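Local coordinates for protein putative TIM-barrel metal-dependent hydrolase (Mycobacterium avium subsp. paratuberculosis S397, PDB 4DZI) that is probably a metal-dependent hydrolase of the amidohydrolase superfamily, holding two cadmium ions in the crystal, though its substrate is not established, at residues Trp154-Pro159 against Asp182-Arg187; Gln101-Arg106 against His161-Ala166; Ala172-Ala177 against Asp210-Pro215; Asp28-Arg33 against Asp135-Met140. All coordinates share one frame; numbering follows the deposited sequence.

Interaction 1 of 4, residues Trp154-Pro159 against Asp182-Arg187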
loop_
_atom_site.group_PDB
_atom_site.type_symbol
_atom_site.label_atom_id
_atom_site.label_comp_id
_atom_site.label_asym_id
_atom_site.label_seq_id
_atom_site.Cartn_x
_atom_site.Cartn_y
_atom_site.Cartn_z
ATOM N N TRP C 154 29.348 3.742 -20.850
ATOM C CA TRP C 154 28.134 3.546 -21.657
ATOM C C TRP C 154 27.799 4.743 -22.521
ATOM O O TRP C 154 27.468 4.553 -23.702
ATOM C CB TRP C 154 26.935 3.126 -20.766
ATOM C CG TRP C 154 27.142 1.714 -20.267
ATOM C CD1 TRP C 154 27.622 1.314 -19.017
ATOM C CD2 TRP C 154 26.950 0.477 -21.018
ATOM N NE1 TRP C 154 27.739 -0.053 -18.966
ATOM C CE2 TRP C 154 27.342 -0.611 -20.129
ATOM C CE3 TRP C 154 26.510 0.163 -22.327
ATOM C CZ2 TRP C 154 27.291 -1.931 -20.531
ATOM C CZ3 TRP C 154 26.448 -1.163 -22.708
ATOM C CH2 TRP C 154 26.844 -2.196 -21.845
ATOM N N GLY C 155 27.924 5.946 -21.976
ATOM C CA GLY C 155 27.592 7.176 -22.681
ATOM C C GLY C 155 26.099 7.465 -22.571
ATOM O O GLY C 155 25.279 6.605 -22.911
ATOM N N PHE C 156 25.771 8.650 -22.082
ATOM C CA PHE C 156 24.369 9.014 -21.968
ATOM C C PHE C 156 23.638 8.871 -23.312
ATOM O O PHE C 156 22.500 8.353 -23.374
ATOM C CB PHE C 156 24.185 10.420 -21.404
ATOM C CG PHE C 156 24.848 10.657 -20.075
ATOM C CD1 PHE C 156 25.030 9.626 -19.164
ATOM C CD2 PHE C 156 25.242 11.944 -19.718
ATOM C CE1 PHE C 156 25.620 9.876 -17.925
ATOM C CE2 PHE C 156 25.827 12.200 -18.473
ATOM C CZ PHE C 156 26.025 11.162 -17.580
ATOM N N ASP C 157 24.279 9.315 -24.413
ATOM C CA ASP C 157 23.702 9.076 -25.731
ATOM C C ASP C 157 24.723 9.359 -26.841
ATOM O O ASP C 157 24.774 10.462 -27.408
ATOM C CB ASP C 157 22.413 9.890 -25.930
ATOM C CG ASP C 157 21.823 9.729 -27.334
ATOM O OD1 ASP C 157 22.002 8.656 -27.983
ATOM O OD2 ASP C 157 21.178 10.701 -27.788
ATOM N N ARG C 158 25.548 8.353 -27.111
ATOM C CA ARG C 158 26.624 8.486 -28.109
ATOM C C ARG C 158 26.021 8.656 -29.498
ATOM O O ARG C 158 24.910 8.268 -29.757
ATOM C CB ARG C 158 27.503 7.244 -28.077
ATOM C CG ARG C 158 28.164 6.977 -26.735
ATOM C CD ARG C 158 29.521 7.640 -26.580
ATOM N NE ARG C 158 30.060 7.418 -25.225
ATOM C CZ ARG C 158 30.705 6.332 -24.825
ATOM N NH1 ARG C 158 30.910 5.316 -25.652
ATOM N NH2 ARG C 158 31.134 6.248 -23.572
ATOM N N PRO C 159 26.785 9.230 -30.433
ATOM C CA PRO C 159 26.214 9.563 -31.741
ATOM C C PRO C 159 25.531 8.431 -32.524
ATOM O O PRO C 159 24.681 8.733 -33.363
ATOM C CB PRO C 159 27.428 10.097 -32.510
ATOM C CG PRO C 159 28.278 10.704 -31.436
ATOM C CD PRO C 159 28.138 9.766 -30.251
ATOM N N ASP C 182 21.870 20.058 -14.996
ATOM C CA ASP C 182 22.595 20.828 -16.012
ATOM C C ASP C 182 23.783 20.051 -16.578
ATOM O O ASP C 182 24.006 20.057 -17.791
ATOM C CB ASP C 182 23.060 22.182 -15.445
ATOM C CG ASP C 182 21.913 23.159 -15.268
ATOM O OD1 ASP C 182 20.819 22.894 -15.827
ATOM O OD2 ASP C 182 22.100 24.192 -14.574
ATOM N N PHE C 183 24.546 19.392 -15.711
ATOM C CA PHE C 183 25.706 18.633 -16.148
ATOM C C PHE C 183 25.306 17.481 -17.085
ATOM O O PHE C 183 25.904 17.311 -18.136
ATOM C CB PHE C 183 26.502 18.091 -14.950
ATOM C CG PHE C 183 27.393 16.930 -15.301
ATOM C CD1 PHE C 183 26.960 15.622 -15.102
ATOM C CD2 PHE C 183 28.655 17.141 -15.825
ATOM C CE1 PHE C 183 27.767 14.547 -15.435
ATOM C CE2 PHE C 183 29.473 16.072 -16.151
ATOM C CZ PHE C 183 29.031 14.775 -15.960
ATOM N N VAL C 184 24.308 16.678 -16.704
ATOM C CA VAL C 184 23.916 15.536 -17.564
ATOM C C VAL C 184 23.226 15.959 -18.864
ATOM O O VAL C 184 23.467 15.364 -19.907
ATOM C CB VAL C 184 23.102 14.422 -16.809
ATOM C CG1 VAL C 184 23.903 13.901 -15.606
ATOM C CG2 VAL C 184 21.718 14.923 -16.397
ATOM N N LEU C 185 22.410 17.010 -18.805
ATOM C CA LEU C 185 21.800 17.587 -20.006
ATOM C C LEU C 185 22.882 18.104 -20.950
ATOM O O LEU C 185 22.819 17.885 -22.165
ATOM C CB LEU C 185 20.838 18.710 -19.628
ATOM C CG LEU C 185 19.522 18.302 -18.971
ATOM C CD1 LEU C 185 18.673 19.528 -18.683
ATOM C CD2 LEU C 185 18.759 17.353 -19.885
ATOM N N ALA C 186 23.880 18.793 -20.407
ATOM C CA ALA C 186 24.977 19.246 -21.275
ATOM C C ALA C 186 25.746 18.077 -21.911
ATOM O O ALA C 186 26.266 18.207 -23.018
ATOM C CB ALA C 186 25.911 20.184 -20.534
ATOM N N ARG C 187 25.817 16.925 -21.234
ATOM C CA ARG C 187 26.445 15.753 -21.827
ATOM C C ARG C 187 25.484 14.935 -22.713
ATOM O O ARG C 187 25.814 13.846 -23.159
ATOM C CB ARG C 187 27.051 14.854 -20.741
ATOM C CG ARG C 187 28.281 15.417 -20.033
ATOM C CD ARG C 187 29.561 14.769 -20.563
ATOM N NE ARG C 187 30.757 15.156 -19.798
ATOM C CZ ARG C 187 31.444 14.376 -18.950
ATOM N NH1 ARG C 187 32.514 14.869 -18.332
ATOM N NH2 ARG C 187 31.094 13.111 -18.708
#

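Interaction 2 of 4, residues Gln101-Arg106 against His161-Ala166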
loop_
_atom_site.group_PDB
_atom_site.type_symbol
_atom_site.label_atom_id
_atom_site.label_comp_id
_atom_site.label_asym_id
_atom_site.label_seq_id
_atom_site.Cartn_x
_atom_site.Cartn_y
_atom_site.Cartn_z
ATOM N N GLN C 101 28.862 -5.591 -19.649
ATOM C CA GLN C 101 29.686 -4.534 -19.128
ATOM C C GLN C 101 30.458 -3.755 -20.191
ATOM O O GLN C 101 31.118 -2.763 -19.870
ATOM C CB GLN C 101 30.681 -5.084 -18.092
ATOM C CG GLN C 101 30.008 -5.918 -17.000
ATOM C CD GLN C 101 30.984 -6.212 -15.870
ATOM O OE1 GLN C 101 32.014 -6.848 -16.107
ATOM N NE2 GLN C 101 30.679 -5.762 -14.653
ATOM N N ASN C 102 30.347 -4.181 -21.436
ATOM C CA ASN C 102 31.104 -3.551 -22.543
ATOM C C ASN C 102 30.188 -3.074 -23.664
ATOM O O ASN C 102 29.424 -3.882 -24.227
ATOM C CB ASN C 102 32.064 -4.588 -23.136
ATOM C CG ASN C 102 32.952 -4.018 -24.241
ATOM O OD1 ASN C 102 32.636 -4.100 -25.431
ATOM N ND2 ASN C 102 34.079 -3.453 -23.847
ATOM N N ARG C 103 30.287 -1.789 -24.013
ATOM C CA ARG C 103 29.328 -1.183 -24.919
ATOM C C ARG C 103 29.431 -1.801 -26.320
ATOM O O ARG C 103 28.423 -2.167 -26.916
ATOM C CB ARG C 103 29.526 0.334 -24.979
ATOM C CG ARG C 103 28.360 1.082 -25.638
ATOM C CD ARG C 103 28.734 2.523 -25.920
ATOM N NE ARG C 103 27.560 3.306 -26.321
ATOM C CZ ARG C 103 27.078 3.340 -27.567
ATOM N NH1 ARG C 103 27.684 2.644 -28.524
ATOM N NH2 ARG C 103 25.993 4.055 -27.843
ATOM N N ASP C 104 30.660 -1.984 -26.826
ATOM C CA ASP C 104 30.753 -2.573 -28.155
ATOM C C ASP C 104 30.148 -3.964 -28.218
ATOM O O ASP C 104 29.452 -4.294 -29.168
ATOM C CB ASP C 104 32.219 -2.686 -28.616
ATOM C CG ASP C 104 32.865 -1.355 -28.873
ATOM O OD1 ASP C 104 32.157 -0.330 -28.958
ATOM O OD2 ASP C 104 34.111 -1.344 -29.004
ATOM N N ALA C 105 30.436 -4.798 -27.221
ATOM C CA ALA C 105 29.845 -6.125 -27.199
ATOM C C ALA C 105 28.318 -6.041 -27.113
ATOM O O ALA C 105 27.610 -6.868 -27.714
ATOM C CB ALA C 105 30.392 -6.957 -26.040
ATOM N N ARG C 106 27.827 -5.073 -26.337
ATOM C CA ARG C 106 26.366 -4.907 -26.176
ATOM C C ARG C 106 25.667 -4.532 -27.482
ATOM O O ARG C 106 24.606 -5.094 -27.802
ATOM C CB ARG C 106 26.041 -3.875 -25.082
ATOM C CG ARG C 106 24.547 -3.827 -24.732
ATOM C CD ARG C 106 24.010 -5.211 -24.406
ATOM N NE ARG C 106 22.714 -5.095 -23.720
ATOM C CZ ARG C 106 22.587 -5.020 -22.401
ATOM N NH1 ARG C 106 23.664 -5.059 -21.633
ATOM N NH2 ARG C 106 21.376 -4.877 -21.850
ATOM N N HIS C 161 23.372 6.607 -31.471
ATOM C CA HIS C 161 22.000 6.563 -30.918
ATOM C C HIS C 161 21.458 5.162 -30.711
ATOM O O HIS C 161 20.251 4.913 -30.908
ATOM C CB HIS C 161 21.040 7.439 -31.748
ATOM C CG HIS C 161 21.440 8.903 -31.795
ATOM N ND1 HIS C 161 21.770 9.608 -30.689
ATOM C CD2 HIS C 161 21.566 9.790 -32.876
ATOM C CE1 HIS C 161 22.103 10.871 -31.043
ATOM N NE2 HIS C 161 21.977 10.975 -32.381
ATOM N N ARG C 162 22.320 4.238 -30.284
ATOM C CA ARG C 162 21.898 2.870 -29.996
ATOM C C ARG C 162 21.557 2.734 -28.503
ATOM O O ARG C 162 20.757 1.881 -28.129
ATOM C CB ARG C 162 23.036 1.889 -30.281
ATOM C CG ARG C 162 23.501 1.785 -31.742
ATOM C CD ARG C 162 22.349 1.458 -32.699
ATOM N NE ARG C 162 21.695 0.163 -32.459
ATOM C CZ ARG C 162 22.186 -1.022 -32.815
ATOM N NH1 ARG C 162 23.374 -1.104 -33.418
ATOM N NH2 ARG C 162 21.524 -2.141 -32.554
ATOM N N ILE C 163 22.165 3.570 -27.667
ATOM C CA ILE C 163 21.997 3.379 -26.214
ATOM C C ILE C 163 21.659 4.676 -25.524
ATOM O O ILE C 163 22.355 5.679 -25.664
ATOM C CB ILE C 163 23.254 2.720 -25.612
ATOM C CG1 ILE C 163 23.289 1.250 -26.039
ATOM C CG2 ILE C 163 23.314 2.937 -24.100
ATOM C CD1 ILE C 163 24.509 0.479 -25.591
ATOM N N ILE C 164 20.537 4.680 -24.802
ATOM C CA ILE C 164 20.216 5.825 -23.961
ATOM C C ILE C 164 20.557 5.407 -22.535
ATOM O O ILE C 164 19.797 4.645 -21.941
ATOM C CB ILE C 164 18.706 6.153 -24.065
ATOM C CG1 ILE C 164 18.345 6.545 -25.503
ATOM C CG2 ILE C 164 18.320 7.243 -23.070
ATOM C CD1 ILE C 164 19.172 7.694 -26.005
ATOM N N ALA C 165 21.716 5.818 -22.019
ATOM C CA ALA C 165 22.083 5.443 -20.644
ATOM C C ALA C 165 21.619 6.540 -19.726
ATOM O O ALA C 165 22.096 7.656 -19.806
ATOM C CB ALA C 165 23.602 5.218 -20.523
ATOM N N ALA C 166 20.693 6.209 -18.827
ATOM C CA ALA C 166 20.066 7.205 -17.996
ATOM C C ALA C 166 20.839 7.461 -16.704
ATOM O O ALA C 166 20.975 6.563 -15.857
ATOM C CB ALA C 166 18.640 6.733 -17.671
HETATM O O HOH W 1 25.143 5.828 -25.540
#

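Interaction 3 of 4, residues Ala172-Ala177 against Asp210-Pro215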
loop_
_atom_site.group_PDB
_atom_site.type_symbol
_atom_site.label_atom_id
_atom_site.label_comp_id
_atom_site.label_asym_id
_atom_site.label_seq_id
_atom_site.Cartn_x
_atom_site.Cartn_y
_atom_site.Cartn_z
ATOM N N ALA C 172 18.042 15.184 -3.220
ATOM C CA ALA C 172 18.293 15.295 -1.776
ATOM C C ALA C 172 18.766 16.692 -1.396
ATOM O O ALA C 172 18.415 17.202 -0.342
ATOM C CB ALA C 172 19.267 14.223 -1.283
ATOM N N ASP C 173 19.588 17.291 -2.250
ATOM C CA ASP C 173 19.965 18.712 -2.091
ATOM C C ASP C 173 19.501 19.391 -3.371
ATOM O O ASP C 173 20.114 19.190 -4.438
ATOM C CB ASP C 173 21.482 18.795 -1.957
ATOM C CG ASP C 173 22.017 20.242 -1.951
ATOM O OD1 ASP C 173 21.403 21.145 -2.545
ATOM O OD2 ASP C 173 23.092 20.445 -1.365
ATOM N N PRO C 174 18.388 20.153 -3.313
ATOM C CA PRO C 174 17.814 20.527 -4.594
ATOM C C PRO C 174 18.625 21.530 -5.410
ATOM O O PRO C 174 18.459 21.587 -6.625
ATOM C CB PRO C 174 16.463 21.151 -4.215
ATOM C CG PRO C 174 16.107 20.493 -2.940
ATOM C CD PRO C 174 17.419 20.302 -2.212
ATOM N N THR C 175 19.480 22.311 -4.761
ATOM C CA THR C 175 20.344 23.248 -5.488
ATOM C C THR C 175 21.432 22.473 -6.219
ATOM O O THR C 175 21.682 22.712 -7.407
ATOM C CB THR C 175 21.018 24.208 -4.510
ATOM O OG1 THR C 175 20.016 25.062 -3.966
ATOM C CG2 THR C 175 22.074 25.049 -5.212
ATOM N N ARG C 176 22.062 21.533 -5.506
ATOM C CA ARG C 176 23.046 20.658 -6.136
ATOM C C ARG C 176 22.401 19.776 -7.220
ATOM O O ARG C 176 23.049 19.460 -8.216
ATOM C CB ARG C 176 23.818 19.849 -5.105
ATOM C CG ARG C 176 24.838 18.889 -5.687
ATOM C CD ARG C 176 26.018 19.614 -6.314
ATOM N NE ARG C 176 26.790 18.749 -7.205
ATOM C CZ ARG C 176 27.726 17.895 -6.801
ATOM N NH1 ARG C 176 28.009 17.770 -5.508
ATOM N NH2 ARG C 176 28.380 17.162 -7.694
ATOM N N ALA C 177 21.121 19.426 -7.044
ATOM C CA ALA C 177 20.401 18.639 -8.043
ATOM C C ALA C 177 20.272 19.383 -9.391
ATOM O O ALA C 177 20.346 18.764 -10.456
ATOM C CB ALA C 177 19.025 18.229 -7.508
ATOM N N ASP C 210 7.464 18.555 -3.574
ATOM C CA ASP C 210 7.916 19.702 -2.782
ATOM C C ASP C 210 8.270 20.875 -3.695
ATOM O O ASP C 210 8.916 20.699 -4.707
ATOM C CB ASP C 210 9.112 19.331 -1.926
ATOM C CG ASP C 210 9.337 20.332 -0.808
ATOM O OD1 ASP C 210 10.031 21.348 -1.048
ATOM O OD2 ASP C 210 8.817 20.091 0.309
ATOM N N ARG C 211 7.855 22.085 -3.348
ATOM C CA ARG C 211 8.149 23.208 -4.212
ATOM C C ARG C 211 9.636 23.481 -4.394
ATOM O O ARG C 211 10.032 24.079 -5.403
ATOM C CB ARG C 211 7.464 24.479 -3.677
ATOM C CG ARG C 211 5.966 24.323 -3.470
ATOM C CD ARG C 211 5.234 24.078 -4.780
ATOM N NE ARG C 211 5.460 25.145 -5.762
ATOM C CZ ARG C 211 4.763 26.282 -5.796
ATOM N NH1 ARG C 211 3.810 26.500 -4.906
ATOM N NH2 ARG C 211 5.011 27.204 -6.720
ATOM N N SER C 212 10.458 23.065 -3.440
ATOM C CA SER C 212 11.893 23.242 -3.598
ATOM C C SER C 212 12.474 22.395 -4.756
ATOM O O SER C 212 13.623 22.598 -5.170
ATOM C CB SER C 212 12.644 22.956 -2.289
ATOM O OG SER C 212 12.599 21.569 -1.975
ATOM N N HIS C 213 11.677 21.469 -5.288
ATOM C CA HIS C 213 12.138 20.666 -6.427
ATOM C C HIS C 213 11.752 21.264 -7.741
ATOM O O HIS C 213 12.147 20.758 -8.794
ATOM C CB HIS C 213 11.570 19.244 -6.336
ATOM C CG HIS C 213 11.866 18.566 -5.015
ATOM N ND1 HIS C 213 11.130 17.524 -4.551
ATOM C CD2 HIS C 213 12.851 18.799 -4.071
ATOM C CE1 HIS C 213 11.618 17.135 -3.368
ATOM N NE2 HIS C 213 12.683 17.890 -3.080
ATOM N N ASP C 214 10.951 22.329 -7.716
ATOM C CA ASP C 214 10.491 22.921 -8.962
ATOM C C ASP C 214 11.605 23.280 -9.968
ATOM O O ASP C 214 11.422 23.108 -11.162
ATOM C CB ASP C 214 9.622 24.150 -8.690
ATOM C CG ASP C 214 8.226 23.762 -8.261
ATOM O OD1 ASP C 214 7.763 22.690 -8.726
ATOM O OD2 ASP C 214 7.611 24.497 -7.447
ATOM N N PRO C 215 12.742 23.796 -9.490
ATOM C CA PRO C 215 13.783 24.128 -10.477
ATOM C C PRO C 215 14.294 22.905 -11.281
ATOM O O PRO C 215 14.505 23.003 -12.484
ATOM C CB PRO C 215 14.877 24.760 -9.615
ATOM C CG PRO C 215 14.101 25.380 -8.476
ATOM C CD PRO C 215 13.036 24.367 -8.158
HETATM O O HOH W 2 15.206 21.886 -7.336
#

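Interaction 4 of 4, residues Asp28-Arg33 against Asp135-Met140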
loop_
_atom_site.group_PDB
_atom_site.type_symbol
_atom_site.label_atom_id
_atom_site.label_comp_id
_atom_site.label_asym_id
_atom_site.label_seq_id
_atom_site.Cartn_x
_atom_site.Cartn_y
_atom_site.Cartn_z
ATOM N N ASP C 28 34.858 11.934 -5.299
ATOM C CA ASP C 28 35.671 12.883 -4.517
ATOM C C ASP C 28 36.254 12.157 -3.283
ATOM O O ASP C 28 35.526 11.523 -2.533
ATOM C CB ASP C 28 34.793 14.069 -4.110
ATOM C CG ASP C 28 35.540 15.100 -3.277
ATOM O OD1 ASP C 28 36.606 14.773 -2.705
ATOM O OD2 ASP C 28 35.050 16.244 -3.189
ATOM N N LYS C 29 37.569 12.216 -3.074
ATOM C CA LYS C 29 38.173 11.447 -1.982
ATOM C C LYS C 29 37.617 11.811 -0.608
ATOM O O LYS C 29 37.753 11.042 0.327
ATOM C CB LYS C 29 39.694 11.561 -1.986
ATOM C CG LYS C 29 40.214 12.885 -2.512
ATOM C CD LYS C 29 40.789 13.759 -1.412
ATOM C CE LYS C 29 41.716 14.805 -2.009
ATOM N NZ LYS C 29 42.698 15.302 -1.010
ATOM N N LYS C 30 36.968 12.963 -0.516
ATOM C CA LYS C 30 36.313 13.381 0.712
ATOM C C LYS C 30 35.292 12.332 1.143
ATOM O O LYS C 30 35.015 12.169 2.329
ATOM C CB LYS C 30 35.615 14.721 0.514
ATOM C CG LYS C 30 34.819 15.148 1.740
ATOM C CD LYS C 30 34.127 16.490 1.548
ATOM C CE LYS C 30 33.467 16.938 2.845
ATOM N NZ LYS C 30 32.592 18.128 2.655
ATOM N N PHE C 31 34.723 11.636 0.168
ATOM C CA PHE C 31 33.657 10.658 0.435
ATOM C C PHE C 31 34.079 9.202 0.305
ATOM O O PHE C 31 33.252 8.295 0.168
ATOM C CB PHE C 31 32.483 10.969 -0.492
ATOM C CG PHE C 31 31.970 12.371 -0.313
ATOM C CD1 PHE C 31 31.160 12.696 0.759
ATOM C CD2 PHE C 31 32.359 13.384 -1.172
ATOM C CE1 PHE C 31 30.702 13.991 0.951
ATOM C CE2 PHE C 31 31.913 14.680 -0.988
ATOM C CZ PHE C 31 31.084 14.991 0.076
ATOM N N LYS C 32 35.375 8.948 0.437
ATOM C CA LYS C 32 35.900 7.625 0.170
ATOM C C LYS C 32 35.324 6.601 1.160
ATOM O O LYS C 32 35.172 5.441 0.824
ATOM C CB LYS C 32 37.435 7.666 0.234
ATOM C CG LYS C 32 38.162 6.361 0.006
ATOM C CD LYS C 32 39.633 6.582 0.380
ATOM C CE LYS C 32 40.586 5.637 -0.334
ATOM N NZ LYS C 32 40.198 4.215 -0.147
ATOM N N ARG C 33 35.005 7.039 2.372
ATOM C CA ARG C 33 34.408 6.140 3.358
ATOM C C ARG C 33 32.919 6.415 3.477
ATOM O O ARG C 33 32.121 5.497 3.719
ATOM C CB ARG C 33 35.072 6.313 4.733
ATOM C CG ARG C 33 36.599 6.212 4.690
ATOM C CD ARG C 33 37.103 4.961 3.977
ATOM N NE ARG C 33 38.579 5.019 4.018
ATOM C CZ ARG C 33 39.413 4.093 3.548
ATOM N NH1 ARG C 33 38.973 2.964 2.986
ATOM N NH2 ARG C 33 40.719 4.304 3.661
ATOM N N ASP C 135 22.956 10.736 4.588
ATOM C CA ASP C 135 24.164 11.525 4.313
ATOM C C ASP C 135 23.923 12.203 2.978
ATOM O O ASP C 135 24.294 11.674 1.926
ATOM C CB ASP C 135 25.409 10.643 4.292
ATOM C CG ASP C 135 26.717 11.456 4.208
ATOM O OD1 ASP C 135 26.632 12.638 3.789
ATOM O OD2 ASP C 135 27.802 10.920 4.552
ATOM N N ILE C 136 23.311 13.382 3.030
ATOM C CA ILE C 136 22.937 14.126 1.827
ATOM C C ILE C 136 24.159 14.502 0.963
ATOM O O ILE C 136 24.157 14.348 -0.266
ATOM C CB ILE C 136 22.180 15.409 2.201
ATOM C CG1 ILE C 136 20.976 15.093 3.092
ATOM C CG2 ILE C 136 21.773 16.198 0.958
ATOM C CD1 ILE C 136 19.881 14.348 2.384
ATOM N N GLU C 137 25.228 14.961 1.593
ATOM C CA GLU C 137 26.428 15.294 0.806
ATOM C C GLU C 137 27.020 14.057 0.128
ATOM O O GLU C 137 27.463 14.137 -1.019
ATOM C CB GLU C 137 27.498 15.961 1.688
ATOM C CG GLU C 137 27.123 17.365 2.122
ATOM C CD GLU C 137 28.213 18.051 2.929
ATOM O OE1 GLU C 137 28.929 17.369 3.699
ATOM O OE2 GLU C 137 28.348 19.285 2.799
ATOM N N ALA C 138 27.076 12.924 0.831
ATOM C CA ALA C 138 27.624 11.698 0.223
ATOM C C ALA C 138 26.699 11.219 -0.911
ATOM O O ALA C 138 27.163 10.677 -1.908
ATOM C CB ALA C 138 27.802 10.590 1.265
ATOM N N THR C 139 25.392 11.394 -0.729
ATOM C CA THR C 139 24.416 11.068 -1.792
ATOM C C THR C 139 24.728 11.821 -3.078
ATOM O O THR C 139 24.879 11.212 -4.141
ATOM C CB THR C 139 22.961 11.402 -1.372
ATOM O OG1 THR C 139 22.545 10.497 -0.346
ATOM C CG2 THR C 139 22.002 11.239 -2.556
ATOM N N MET C 140 24.844 13.140 -2.975
ATOM C CA MET C 140 25.054 13.962 -4.167
ATOM C C MET C 140 26.399 13.674 -4.817
ATOM O O MET C 140 26.491 13.615 -6.055
ATOM C CB MET C 140 24.935 15.471 -3.836
ATOM C CG MET C 140 23.612 15.881 -3.212
ATOM S SD MET C 140 22.111 15.358 -4.078
ATOM C CE MET C 140 22.039 16.518 -5.422
#

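Interaction 1 of 4, residues Trp154-Pro159 against Asp182-Arg187
The apolar part of this contact is built round the ring of F156, whose CD2-CE2 side meets F183 and V184 of the last turn of helix 174-186 and R187 just beyond it. Its CD2 lies 3.6 Å from R187 CB, and CE2 is 3.8 Å from V184 CG1, with the valine approaching at about a right angle to the phenylalanine. F183 closes the group more loosely: its CE1 comes up to the edge of the F156 ring, close to the ring plane, 4.3 Å from CE2. The F156 side chain leaves with CG opposite its own carbonyl carbon (chi1 -56°), a setting that carries the ring over to the helix end. A flat, wide aromatic suits a place where one side of the ring must meet an arginine CB, a valine methyl and another ring.

The setting is that of a TIM-barrel amidohydrolase. The loop 154-159 links helix 136-153 to strand 163-165, and the helix it meets is the one that follows that strand. G155 has positive phi, a conformation glycine adopts readily, as the chain leaves helix 136-153.

No hydrogen bond crosses the contact. Arginine suits position 187 because its CB can pack on F156 while the chain, bent at chi2, carries the charge elsewhere. F183 CE2 stands 3.8 Å above the centre of the R187 guanidinium, and R187 CG lies over one face of the F183 ring, toward its rim. R187 NH2 makes a salt bridge with D151 of helix 136-153.

Interaction 2 of 4, residues Gln101-Arg106 against His161-Ala166
R103 runs out from the first turn of helix 103-113 to meet I163 on strand 163-165, the two side chains coming from opposite directions. From CB the chain turns to place CG opposite the backbone N (chi1 -166°) and then stays extended as far as NE. CG touches the tip of the isoleucine, 3.9 Å from I163 CD1. The same methyl lies over one face of the guanidinium, 4.1 Å above its plane and offset toward the rim. NE donates to W154 O and NH1 pairs with D160, two partners that would fix the rotation of the flat group. NH2 reaches farthest, passing 3.8 Å from I163 CB, and donates to a water at 3.0 Å that lies in the guanidinium plane. That water also lies 2.8 Å from I163 O, within hydrogen-bonding reach, so solvent can link arginine and strand. A long, partly apolar side chain with a broad polar end suits this span: its CG packs on the isoleucine methyl while its N-H groups serve carbonyl, acid and water.

One turn on, R106 CG lies 4.4 Å from I163 CD1, and its NH2 donates to the backbone oxygen of the cadmium ligand H15. N102 caps the helix, its OD1 accepting in plane from A105 N. Helix 103-113 packs against strand 163-165, which lies beside 115-121 in the parallel sheet, with I163 also touching I107, M110 and M120.

Interaction 3 of 4, residues Ala172-Ala177 against Asp210-Pro215
On the 172-177 side a single residue makes the contact: P174, in the first turn of helix 174-186, presses CB to 3.3 Å from the backbone oxygen of S212. The two segments lie at the starts of successive helices of the TIM barrel, 174-186 and 214-223, so the contact joins neighbouring helix N-termini. Proline suits a first helical turn, where its missing N-H costs no bond, and its compact ring can wedge against a facing turn. CG touches S212 OG and, at 3.8 Å, H213 CD2, meeting the histidine at its edge in the ring plane. Both nitrogens of that ring have outside partners, NE2 with R206 NE and ND1 with L208 O, and D210 CB lies over one face.

D173 caps helix 174-186: its OD1 receives R176 N in a nearly straight bond (178°), from well above the carboxylate plane. On the other side D210 forms an Asx turn before the 3-10 segment 211-213, its OD1 accepting both S212 N and the S212 hydroxyl, the two donors arriving from opposite faces of its plane. A water donates to S212 O at 2.8 Å and, weakly, to P174 O at 3.3 Å.

Interaction 4 of 4, residues Asp28-Arg33 against Asp135-Met140
The F31 ring is sandwiched between its own neighbour and the helix opposite. K30 CG lies 4.0 Å above the centre of one face, E137 O lies over the opposite face, and D28 CB sits at the edge, in the ring plane. A chi1 of -58° sets CG beside the backbone N, which points the ring at the first turn of helix 136-153, bringing CD1 to 3.7 Å from A138 CA and CE1 to 3.8 Å from E137 CB. The E137 side chain crosses the phenylalanine at about a right angle, its carboxylate plane 86° from that of the ring. A small alanine suits the place because the aromatic ring can come right up to the helix backbone.

The contact joins the loop between strands 9-15 and 36-40 to the N-terminus of a helix of the TIM barrel. Both sides are shaped by aspartates: D28 OD1 accepts K30 N in an Asx turn, and D135 OD1 caps the helix through A138 N, 3.0 Å away and met from above its carboxylate plane.

The extended K30 chain brings NZ to 3.9 Å from E137 OE1, a long salt bridge, and R34 pairs with both E137 and D135.

Overall arrangement
All four contacts belong to the amidohydrolase fold. Along the chain, interaction 4 closes before interactions 1 and 3 open, while interactions 1 and 2 have alternating segments. Interactions 1 and 2 have centres about 12 Å apart and touch through the loop 154-159, where F156 O probably accepts from A165 N. Interactions 1 and 3 share helix 174-186, one at its end and the other at its start, with centres about 21 Å apart. Interactions 3 and 4, centres about 18 Å apart, meet where M140 and I136 of helix 136-153 pack on residues 172-177. Interactions 1 and 3 join elements close in sequence, while 2 and 4 bring together parts far apart along the chain; in interaction 2 the R106 side chain lies about 10 Å from a cadmium ion.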